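Local coordinates for T-lymphoma invasion and metastasis-inducing protein 1 (Homo sapiens, PDB 4K2P) that probably activates Rac-type GTPases as an exchange factor, its PH-CC-Ex domain binding phosphoinositides and protein partners such as Par-3, at residues A[19-24]-A[29-34]; A[69-74]-A[114-119]; A[122-127]-A[134-139]. The protein carries 5 engineered substitutions. All coordinates share one frame; numbering follows the deposited sequence.

Interaction 1: A[19-24]-A[29-34]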
loop_
_atom_site.group_PDB
_atom_site.type_symbol
_atom_site.label_atom_id
_atom_site.label_comp_id
_atom_site.label_asym_id
_atom_site.label_seq_id
_atom_site.Cartn_x
_atom_site.Cartn_y
_atom_site.Cartn_z
ATOM N N PHE A 19 -12.235 -5.152 -0.749
ATOM C CA PHE A 19 -11.831 -5.007 -2.141
ATOM C C PHE A 19 -10.907 -6.141 -2.615
ATOM O O PHE A 19 -11.212 -6.829 -3.590
ATOM C CB PHE A 19 -11.158 -3.648 -2.330
ATOM C CG PHE A 19 -10.829 -3.328 -3.756
ATOM C CD1 PHE A 19 -11.772 -3.510 -4.754
ATOM C CD2 PHE A 19 -9.589 -2.819 -4.097
ATOM C CE1 PHE A 19 -11.475 -3.217 -6.068
ATOM C CE2 PHE A 19 -9.289 -2.520 -5.405
ATOM C CZ PHE A 19 -10.231 -2.718 -6.394
ATOM N N LEU A 20 -9.778 -6.315 -1.934
ATOM C CA LEU A 20 -8.868 -7.434 -2.181
ATOM C C LEU A 20 -8.660 -8.177 -0.866
ATOM O O LEU A 20 -8.748 -7.578 0.204
ATOM C CB LEU A 20 -7.533 -6.952 -2.746
ATOM C CG LEU A 20 -7.636 -6.159 -4.045
ATOM C CD1 LEU A 20 -6.328 -5.490 -4.396
ATOM C CD2 LEU A 20 -8.091 -7.075 -5.183
ATOM N N VAL A 21 -8.388 -9.477 -0.956
ATOM C CA VAL A 21 -8.263 -10.342 0.210
ATOM C C VAL A 21 -7.056 -11.262 0.066
ATOM O O VAL A 21 -6.877 -11.908 -0.974
ATOM C CB VAL A 21 -9.519 -11.214 0.422
ATOM C CG1 VAL A 21 -9.326 -12.146 1.607
ATOM C CG2 VAL A 21 -10.735 -10.348 0.662
ATOM N N HIS A 22 -6.228 -11.326 1.107
ATOM C CA HIS A 22 -5.058 -12.193 1.087
ATOM C C HIS A 22 -5.459 -13.601 1.520
ATOM O O HIS A 22 -6.226 -13.795 2.459
ATOM C CB HIS A 22 -3.930 -11.626 1.968
ATOM C CG HIS A 22 -4.096 -11.867 3.438
ATOM N ND1 HIS A 22 -5.252 -11.564 4.124
ATOM C CD2 HIS A 22 -3.230 -12.351 4.362
ATOM C CE1 HIS A 22 -5.099 -11.868 5.402
ATOM N NE2 HIS A 22 -3.879 -12.345 5.572
ATOM N N LYS A 23 -4.937 -14.571 0.780
ATOM C CA LYS A 23 -5.224 -15.988 0.945
ATOM C C LYS A 23 -3.907 -16.740 1.098
ATOM O O LYS A 23 -2.839 -16.187 0.835
ATOM C CB LYS A 23 -6.011 -16.525 -0.257
ATOM C CG LYS A 23 -7.341 -15.842 -0.506
ATOM C CD LYS A 23 -8.324 -16.159 0.605
ATOM C CE LYS A 23 -9.736 -15.749 0.239
ATOM N NZ LYS A 23 -10.360 -16.707 -0.714
ATOM N N LYS A 24 -3.975 -17.989 1.540
ATOM C CA LYS A 24 -2.771 -18.797 1.702
ATOM C C LYS A 24 -1.910 -18.881 0.448
ATOM O O LYS A 24 -2.347 -18.588 -0.666
ATOM C CB LYS A 24 -3.117 -20.226 2.128
ATOM C CG LYS A 24 -3.770 -20.388 3.486
ATOM C CD LYS A 24 -4.013 -21.874 3.736
ATOM C CE LYS A 24 -4.495 -22.176 5.140
ATOM N NZ LYS A 24 -4.912 -23.602 5.262
ATOM N N GLU A 29 -6.768 -12.314 -3.903
ATOM C CA GLU A 29 -7.987 -12.543 -4.679
ATOM C C GLU A 29 -8.926 -11.358 -4.521
ATOM O O GLU A 29 -8.865 -10.635 -3.531
ATOM C CB GLU A 29 -8.696 -13.820 -4.242
ATOM C CG GLU A 29 -7.970 -15.094 -4.642
ATOM C CD GLU A 29 -8.709 -16.332 -4.192
ATOM O OE1 GLU A 29 -9.808 -16.183 -3.616
ATOM O OE2 GLU A 29 -8.190 -17.449 -4.404
ATOM N N SER A 30 -9.799 -11.158 -5.497
ATOM C CA SER A 30 -10.834 -10.147 -5.372
ATOM C C SER A 30 -11.868 -10.569 -4.345
ATOM O O SER A 30 -12.157 -11.754 -4.195
ATOM C CB SER A 30 -11.513 -9.894 -6.716
ATOM O OG SER A 30 -10.726 -9.031 -7.511
ATOM N N ALA A 31 -12.423 -9.591 -3.640
ATOM C CA ALA A 31 -13.486 -9.844 -2.682
ATOM C C ALA A 31 -14.756 -10.159 -3.457
ATOM O O ALA A 31 -14.881 -9.788 -4.621
ATOM C CB ALA A 31 -13.697 -8.652 -1.774
ATOM N N THR A 32 -15.677 -10.871 -2.815
ATOM C CA THR A 32 -16.979 -11.176 -3.398
ATOM C C THR A 32 -17.696 -9.898 -3.834
ATOM O O THR A 32 -17.511 -8.838 -3.230
ATOM C CB THR A 32 -17.865 -11.941 -2.390
ATOM O OG1 THR A 32 -17.188 -13.129 -1.965
ATOM C CG2 THR A 32 -19.201 -12.324 -3.003
ATOM N N ARG A 33 -18.494 -9.997 -4.896
ATOM C CA ARG A 33 -19.395 -8.916 -5.283
ATOM C C ARG A 33 -20.361 -8.677 -4.135
ATOM O O ARG A 33 -20.998 -9.615 -3.658
ATOM C CB ARG A 33 -20.148 -9.254 -6.572
ATOM N N ARG A 34 -20.478 -7.428 -3.698
ATOM C CA ARG A 34 -21.173 -7.116 -2.450
ATOM C C ARG A 34 -21.575 -5.654 -2.350
ATOM O O ARG A 34 -21.112 -4.810 -3.116
ATOM C CB ARG A 34 -20.298 -7.457 -1.251
ATOM C CG ARG A 34 -19.164 -6.464 -1.038
ATOM C CD ARG A 34 -18.278 -6.895 0.099
ATOM N NE ARG A 34 -17.677 -8.199 -0.154
ATOM C CZ ARG A 34 -17.050 -8.915 0.771
ATOM N NH1 ARG A 34 -16.951 -8.451 2.012
ATOM N NH2 ARG A 34 -16.527 -10.092 0.458
#
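The carbonyl oxygen of Glu29 takes the shortest hydrogen bond between the two strands, from Val21 N at 2.9 Å, and adds a CA-H...O contact from Leu20 CA at 3.5 Å. Glu29 N answers with a bond to Val21 O (3.0 Å), which makes Val21 and Glu29 an antiparallel hydrogen-bonded pair. Leu20 and Ser30 follow as a non-hydrogen-bonded pair, and Ala31 N extends the pairing by binding Phe19 O at 3.0 Å. Ala31 CB rests 3.6 Å from that same Phe19 O and also touches Val21 CG2, an apolar contact of 4.2 Å.

At the loop end Lys23 and Glu29 form a salt bridge, NZ to OE1 at 3.0 Å. Their side chains cross at about a right angle: Glu29 runs extended beyond CG, whereas Lys23 bends at CB-CG (chi2 -68°) and again near its tip, which brings NZ to OE1 from above the carboxylate plane, 49° out of it. Leu20 and Ser30 set off in diverging directions, yet Leu20 CD2 comes to 4.0 Å from Ser30 OG; beyond it Leu20 packs on Ser235 and Ala238 of helix 233-241, and together with Phe19 it forms a classic beta bulge opposite Ala98.

Three backbone bonds thus carry the pairing of this PH-domain hairpin. The ion pair, made by an exposed lysine, probably contributes more modestly because solvent would screen it.

Interaction 2: A[69-74]-A[114-119]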
loop_
_atom_site.group_PDB
_atom_site.type_symbol
_atom_site.label_atom_id
_atom_site.label_comp_id
_atom_site.label_asym_id
_atom_site.label_seq_id
_atom_site.Cartn_x
_atom_site.Cartn_y
_atom_site.Cartn_z
ATOM N N VAL A 69 -9.034 -3.083 11.579
ATOM C CA VAL A 69 -8.079 -3.317 10.510
ATOM C C VAL A 69 -6.769 -2.651 10.882
ATOM O O VAL A 69 -6.713 -1.448 11.106
ATOM C CB VAL A 69 -8.579 -2.768 9.153
ATOM C CG1 VAL A 69 -7.555 -3.032 8.059
ATOM C CG2 VAL A 69 -9.924 -3.394 8.784
ATOM N N TRP A 70 -5.721 -3.455 10.946
ATOM C CA TRP A 70 -4.372 -2.983 11.232
ATOM C C TRP A 70 -3.774 -2.347 9.986
ATOM O O TRP A 70 -3.696 -2.994 8.951
ATOM C CB TRP A 70 -3.522 -4.155 11.708
ATOM C CG TRP A 70 -2.138 -3.812 12.155
ATOM C CD1 TRP A 70 -1.769 -2.855 13.058
ATOM C CD2 TRP A 70 -0.930 -4.449 11.727
ATOM N NE1 TRP A 70 -0.403 -2.856 13.211
ATOM C CE2 TRP A 70 0.133 -3.826 12.407
ATOM C CE3 TRP A 70 -0.648 -5.487 10.831
ATOM C CZ2 TRP A 70 1.460 -4.201 12.216
ATOM C CZ3 TRP A 70 0.668 -5.858 10.642
ATOM C CH2 TRP A 70 1.707 -5.219 11.333
ATOM N N VAL A 71 -3.341 -1.094 10.080
ATOM C CA VAL A 71 -2.959 -0.341 8.887
ATOM C C VAL A 71 -1.515 0.145 8.905
ATOM O O VAL A 71 -1.160 1.022 8.119
ATOM C CB VAL A 71 -3.881 0.890 8.680
ATOM C CG1 VAL A 71 -5.332 0.446 8.590
ATOM C CG2 VAL A 71 -3.709 1.907 9.784
ATOM N N GLU A 72 -0.681 -0.429 9.771
ATOM C CA GLU A 72 0.752 -0.134 9.732
ATOM C C GLU A 72 1.274 -0.468 8.342
ATOM O O GLU A 72 0.885 -1.474 7.764
ATOM C CB GLU A 72 1.536 -0.932 10.788
ATOM C CG GLU A 72 1.777 -0.183 12.091
ATOM C CD GLU A 72 2.653 -0.942 13.091
ATOM O OE1 GLU A 72 3.606 -1.638 12.679
ATOM O OE2 GLU A 72 2.381 -0.835 14.305
ATOM N N ASN A 73 2.107 0.407 7.796
ATOM C CA ASN A 73 2.769 0.183 6.509
ATOM C C ASN A 73 1.777 0.008 5.357
ATOM O O ASN A 73 2.012 -0.754 4.424
ATOM C CB ASN A 73 3.714 -1.024 6.594
ATOM C CG ASN A 73 4.891 -0.775 7.520
ATOM O OD1 ASN A 73 5.535 0.272 7.457
ATOM N ND2 ASN A 73 5.178 -1.735 8.382
ATOM N N SER A 74 0.677 0.750 5.425
ATOM C CA SER A 74 -0.333 0.760 4.375
ATOM C C SER A 74 -0.082 1.854 3.338
ATOM O O SER A 74 0.753 2.737 3.528
ATOM C CB SER A 74 -1.721 0.957 4.980
ATOM O OG SER A 74 -2.106 -0.167 5.740
ATOM N N THR A 114 -4.377 11.891 4.648
ATOM C CA THR A 114 -3.361 12.552 5.446
ATOM C C THR A 114 -3.262 11.913 6.822
ATOM O O THR A 114 -2.165 11.656 7.301
ATOM C CB THR A 114 -3.660 14.046 5.580
ATOM O OG1 THR A 114 -3.459 14.670 4.310
ATOM C CG2 THR A 114 -2.747 14.719 6.596
ATOM N N ALA A 115 -4.402 11.619 7.436
ATOM C CA ALA A 115 -4.421 11.086 8.795
ATOM C C ALA A 115 -3.848 9.671 8.840
ATOM O O ALA A 115 -3.089 9.332 9.747
ATOM C CB ALA A 115 -5.831 11.098 9.354
ATOM N N ILE A 116 -4.197 8.845 7.859
ATOM C CA ILE A 116 -3.758 7.454 7.883
ATOM C C ILE A 116 -2.261 7.375 7.601
ATOM O O ILE A 116 -1.549 6.622 8.258
ATOM C CB ILE A 116 -4.535 6.592 6.889
ATOM C CG1 ILE A 116 -5.999 6.499 7.324
ATOM C CG2 ILE A 116 -3.947 5.182 6.821
ATOM C CD1 ILE A 116 -6.941 6.001 6.251
ATOM N N HIS A 117 -1.786 8.172 6.649
ATOM C CA HIS A 117 -0.374 8.183 6.289
ATOM C C HIS A 117 0.462 8.746 7.428
ATOM O O HIS A 117 1.587 8.315 7.649
ATOM C CB HIS A 117 -0.146 9.001 5.016
ATOM C CG HIS A 117 -0.489 8.260 3.767
ATOM N ND1 HIS A 117 -0.566 8.863 2.534
ATOM C CD2 HIS A 117 -0.780 6.956 3.570
ATOM C CE1 HIS A 117 -0.895 7.963 1.628
ATOM N NE2 HIS A 117 -1.020 6.794 2.230
ATOM N N SER A 118 -0.102 9.701 8.159
ATOM C CA SER A 118 0.581 10.285 9.308
ATOM C C SER A 118 0.764 9.240 10.387
ATOM O O SER A 118 1.801 9.178 11.030
ATOM C CB SER A 118 -0.195 11.478 9.860
ATOM O OG SER A 118 -0.047 12.604 9.016
ATOM N N ALA A 119 -0.272 8.438 10.594
ATOM C CA ALA A 119 -0.228 7.366 11.568
ATOM C C ALA A 119 0.836 6.351 11.168
ATOM O O ALA A 119 1.569 5.855 12.011
ATOM C CB ALA A 119 -1.587 6.695 11.686
#
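Val71 and Ile116 meet methyl to methyl, CG2 against CG2 at 4.4 Å, a loose apolar contact between the loop that follows strand 67-70 and helix 106-128. On Ile116 the CG1 arm lies beside the backbone N (chi1 -66°), so the short CG2 branch is the one that points at the loop, while CG1 and CD1 run off across the line of approach. Val71 likewise presents a single branch, with CG1 turned to the flank. Leu91 of strand 88-92 touches both residues, and Ser74 as well, and so joins the two sides into one buried layer.

One helical position further on, His117 behaves differently. Its CB leaves the helix in a direction away from the loop, yet the imidazole swings back until His117 CD2 lies 4.5 Å from Ser74 O, at an oblique angle to the ring. This approach is not a hydrogen bond. The ring is held by partners at both nitrogens: NE2 accepts from the backbone N of Val76, and ND1 is hydrogen-bonded to Ser201 OG. Ser74 O, for its part, is bonded to Tyr198 OH; Tyr198 and Ser201 both belong to helix 168-203.

The loop is itself stiffened. Residues 71 to 74 form a type II beta turn whose closing bond, Ser74 N to Val71 O, is weak at 3.3 Å, but Ser74 OG donates to the same Val71 O at 2.8 Å from above the carbonyl plane.

Such packing of a long helix from the later part of the domain against the strands and connecting loops belongs to the PH fold, in which the C-terminal helix closes one open end of the curled beta sandwich.

Interaction 3: A[122-127]-A[134-139]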
loop_
_atom_site.group_PDB
_atom_site.type_symbol
_atom_site.label_atom_id
_atom_site.label_comp_id
_atom_site.label_asym_id
_atom_site.label_seq_id
_atom_site.Cartn_x
_atom_site.Cartn_y
_atom_site.Cartn_z
ATOM N N THR A 122 4.313 7.720 11.834
ATOM C CA THR A 122 4.615 7.638 13.256
ATOM C C THR A 122 4.984 6.213 13.640
ATOM O O THR A 122 5.859 6.004 14.469
ATOM C CB THR A 122 3.416 8.101 14.137
ATOM O OG1 THR A 122 3.107 9.472 13.859
ATOM C CG2 THR A 122 3.742 7.966 15.617
ATOM N N ALA A 123 4.320 5.234 13.037
ATOM C CA ALA A 123 4.609 3.841 13.342
ATOM C C ALA A 123 6.025 3.472 12.886
ATOM O O ALA A 123 6.730 2.727 13.566
ATOM C CB ALA A 123 3.582 2.929 12.693
ATOM N N VAL A 124 6.436 3.995 11.733
ATOM C CA VAL A 124 7.781 3.762 11.222
ATOM C C VAL A 124 8.804 4.357 12.182
ATOM O O VAL A 124 9.835 3.744 12.464
ATOM C CB VAL A 124 7.963 4.371 9.813
ATOM C CG1 VAL A 124 9.420 4.315 9.367
ATOM C CG2 VAL A 124 7.089 3.644 8.808
ATOM N N ALA A 125 8.501 5.537 12.712
ATOM C CA ALA A 125 9.417 6.209 13.629
ATOM C C ALA A 125 9.532 5.429 14.934
ATOM O O ALA A 125 10.611 5.330 15.514
ATOM C CB ALA A 125 8.962 7.628 13.892
ATOM N N ARG A 126 8.411 4.871 15.382
ATOM C CA ARG A 126 8.367 4.065 16.597
ATOM C C ARG A 126 9.314 2.880 16.450
ATOM O O ARG A 126 10.077 2.539 17.356
ATOM C CB ARG A 126 6.942 3.558 16.849
ATOM C CG ARG A 126 6.724 2.889 18.203
ATOM C CD ARG A 126 5.317 2.283 18.321
ATOM N NE ARG A 126 4.277 3.146 17.752
ATOM C CZ ARG A 126 3.271 2.725 16.980
ATOM N NH1 ARG A 126 3.125 1.437 16.686
ATOM N NH2 ARG A 126 2.386 3.597 16.506
ATOM N N HIS A 127 9.253 2.275 15.272
ATOM C CA HIS A 127 10.042 1.103 14.927
ATOM C C HIS A 127 11.542 1.392 14.970
ATOM O O HIS A 127 12.335 0.515 15.311
ATOM C CB HIS A 127 9.624 0.610 13.534
ATOM C CG HIS A 127 10.240 -0.694 13.132
ATOM N ND1 HIS A 127 11.492 -0.783 12.562
ATOM C CD2 HIS A 127 9.765 -1.960 13.194
ATOM C CE1 HIS A 127 11.770 -2.049 12.307
ATOM N NE2 HIS A 127 10.738 -2.784 12.680
ATOM N N LEU A 134 10.230 13.125 10.237
ATOM C CA LEU A 134 10.538 13.631 8.899
ATOM C C LEU A 134 11.935 13.228 8.430
ATOM O O LEU A 134 12.106 12.752 7.310
ATOM C CB LEU A 134 10.408 15.152 8.870
ATOM C CG LEU A 134 9.640 15.705 7.671
ATOM C CD1 LEU A 134 8.152 15.441 7.842
ATOM C CD2 LEU A 134 9.915 17.187 7.477
ATOM N N ARG A 135 12.932 13.425 9.281
ATOM C CA ARG A 135 14.303 13.056 8.950
ATOM C C ARG A 135 14.439 11.568 8.703
ATOM O O ARG A 135 15.162 11.151 7.804
ATOM C CB ARG A 135 15.252 13.495 10.062
ATOM C CG ARG A 135 16.677 12.969 9.929
ATOM C CD ARG A 135 17.569 13.639 10.957
ATOM N NE ARG A 135 17.545 15.090 10.791
ATOM C CZ ARG A 135 18.357 15.768 9.982
ATOM N NH1 ARG A 135 19.306 15.143 9.294
ATOM N NH2 ARG A 135 18.245 17.083 9.887
ATOM N N LEU A 136 13.742 10.763 9.497
ATOM C CA LEU A 136 13.822 9.321 9.339
ATOM C C LEU A 136 13.253 8.899 7.992
ATOM O O LEU A 136 13.818 8.031 7.334
ATOM C CB LEU A 136 13.081 8.601 10.467
ATOM C CG LEU A 136 12.952 7.086 10.258
ATOM C CD1 LEU A 136 14.317 6.407 10.259
ATOM C CD2 LEU A 136 12.057 6.483 11.320
ATOM N N LEU A 137 12.144 9.510 7.585
ATOM C CA LEU A 137 11.506 9.159 6.317
ATOM C C LEU A 137 12.432 9.450 5.143
ATOM O O LEU A 137 12.566 8.631 4.240
ATOM C CB LEU A 137 10.195 9.925 6.133
ATOM C CG LEU A 137 9.005 9.513 6.994
ATOM C CD1 LEU A 137 7.817 10.404 6.668
ATOM C CD2 LEU A 137 8.650 8.045 6.809
ATOM N N LYS A 138 13.068 10.615 5.160
ATOM C CA LYS A 138 13.997 10.988 4.100
ATOM C C LYS A 138 15.197 10.052 4.076
ATOM O O LYS A 138 15.733 9.753 3.013
ATOM C CB LYS A 138 14.460 12.428 4.265
ATOM C CG LYS A 138 13.355 13.435 4.014
ATOM C CD LYS A 138 13.830 14.845 4.276
ATOM C CE LYS A 138 12.693 15.838 4.111
ATOM N NZ LYS A 138 13.077 17.194 4.586
ATOM N N SER A 139 15.621 9.608 5.252
ATOM C CA SER A 139 16.753 8.706 5.361
ATOM C C SER A 139 16.432 7.343 4.755
ATOM O O SER A 139 17.253 6.762 4.047
ATOM C CB SER A 139 17.160 8.546 6.824
ATOM O OG SER A 139 18.139 7.532 6.961
#
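The two helices come closest at Ala125 and Leu136, whose CA atoms lie 6.9 Å apart, and no hydrogen bond passes between them. The contact is carried largely by one methyl group. Leu136 has CG anti to its backbone N (chi1 172°), and beyond it CD2 continues anti to CA, so the side chain stretches across to the facing helix with CD2 foremost. CD1 branches off from this line.

CD2 reaches the backbone of helix 106-128 itself, at a residue with only a methyl side chain. Leu136 CD2 sits 3.5 Å from Ala125 CA and 3.7 Å from Val124 O, closer than to either neighbouring side chain. Ala125 CB flanks Leu136 CD2 at 4.2 Å, and Val124 CG1 adds a methyl contact to the same CD2 at 3.9 Å. Val124 reaches it because CG1 stands anti to the backbone N (chi1 171°); its other branch, CG2, is turned to the opposite flank, where the side chain packs on Asn73. One valine therefore serves two neighbours with separate methyls. Val124 O is hydrogen-bonded to His128 ND1 near the end of the helix, so the methyl of Leu136 lies against an oxygen that already has a polar partner. A calcium ion lies about 8 Å from the side chain of Ala125, too far to be part of the contact.

Leu136 spans the corner where helix 106-128 passes through a short loop into helix 133-161. On the latter helix Leu137 and Leu134 face helix 168-203, packing on Phe195 and on Leu202 with Gln203 respectively, while Leu136 looks back to the helix of the PH domain. The long helical pair is in this way tied to the end of helix 106-128.

How the interactions relate
From the N terminus the three contacts follow one another in series, and none nests within or crosses another. Interaction 1 closes the first hairpin, with four residues between its segments. Interaction 2 spans 39 residues, bringing the loop after strand 67-70 to a helix reached only after strands 75-78, 88-92 and 98-102. Interaction 3 closes the corner between helices 106-128 and 133-161, with six residues between its segments. Interactions 1 and 2 reach the same sheet with centres about 20 Å apart. Interactions 2 and 3 share helix 106-128 and touch: Glu72 packs on Ala123 and forms a long, weak ion pair with Arg126. Interactions 1 and 3 lie on opposite sides of the chain's centre.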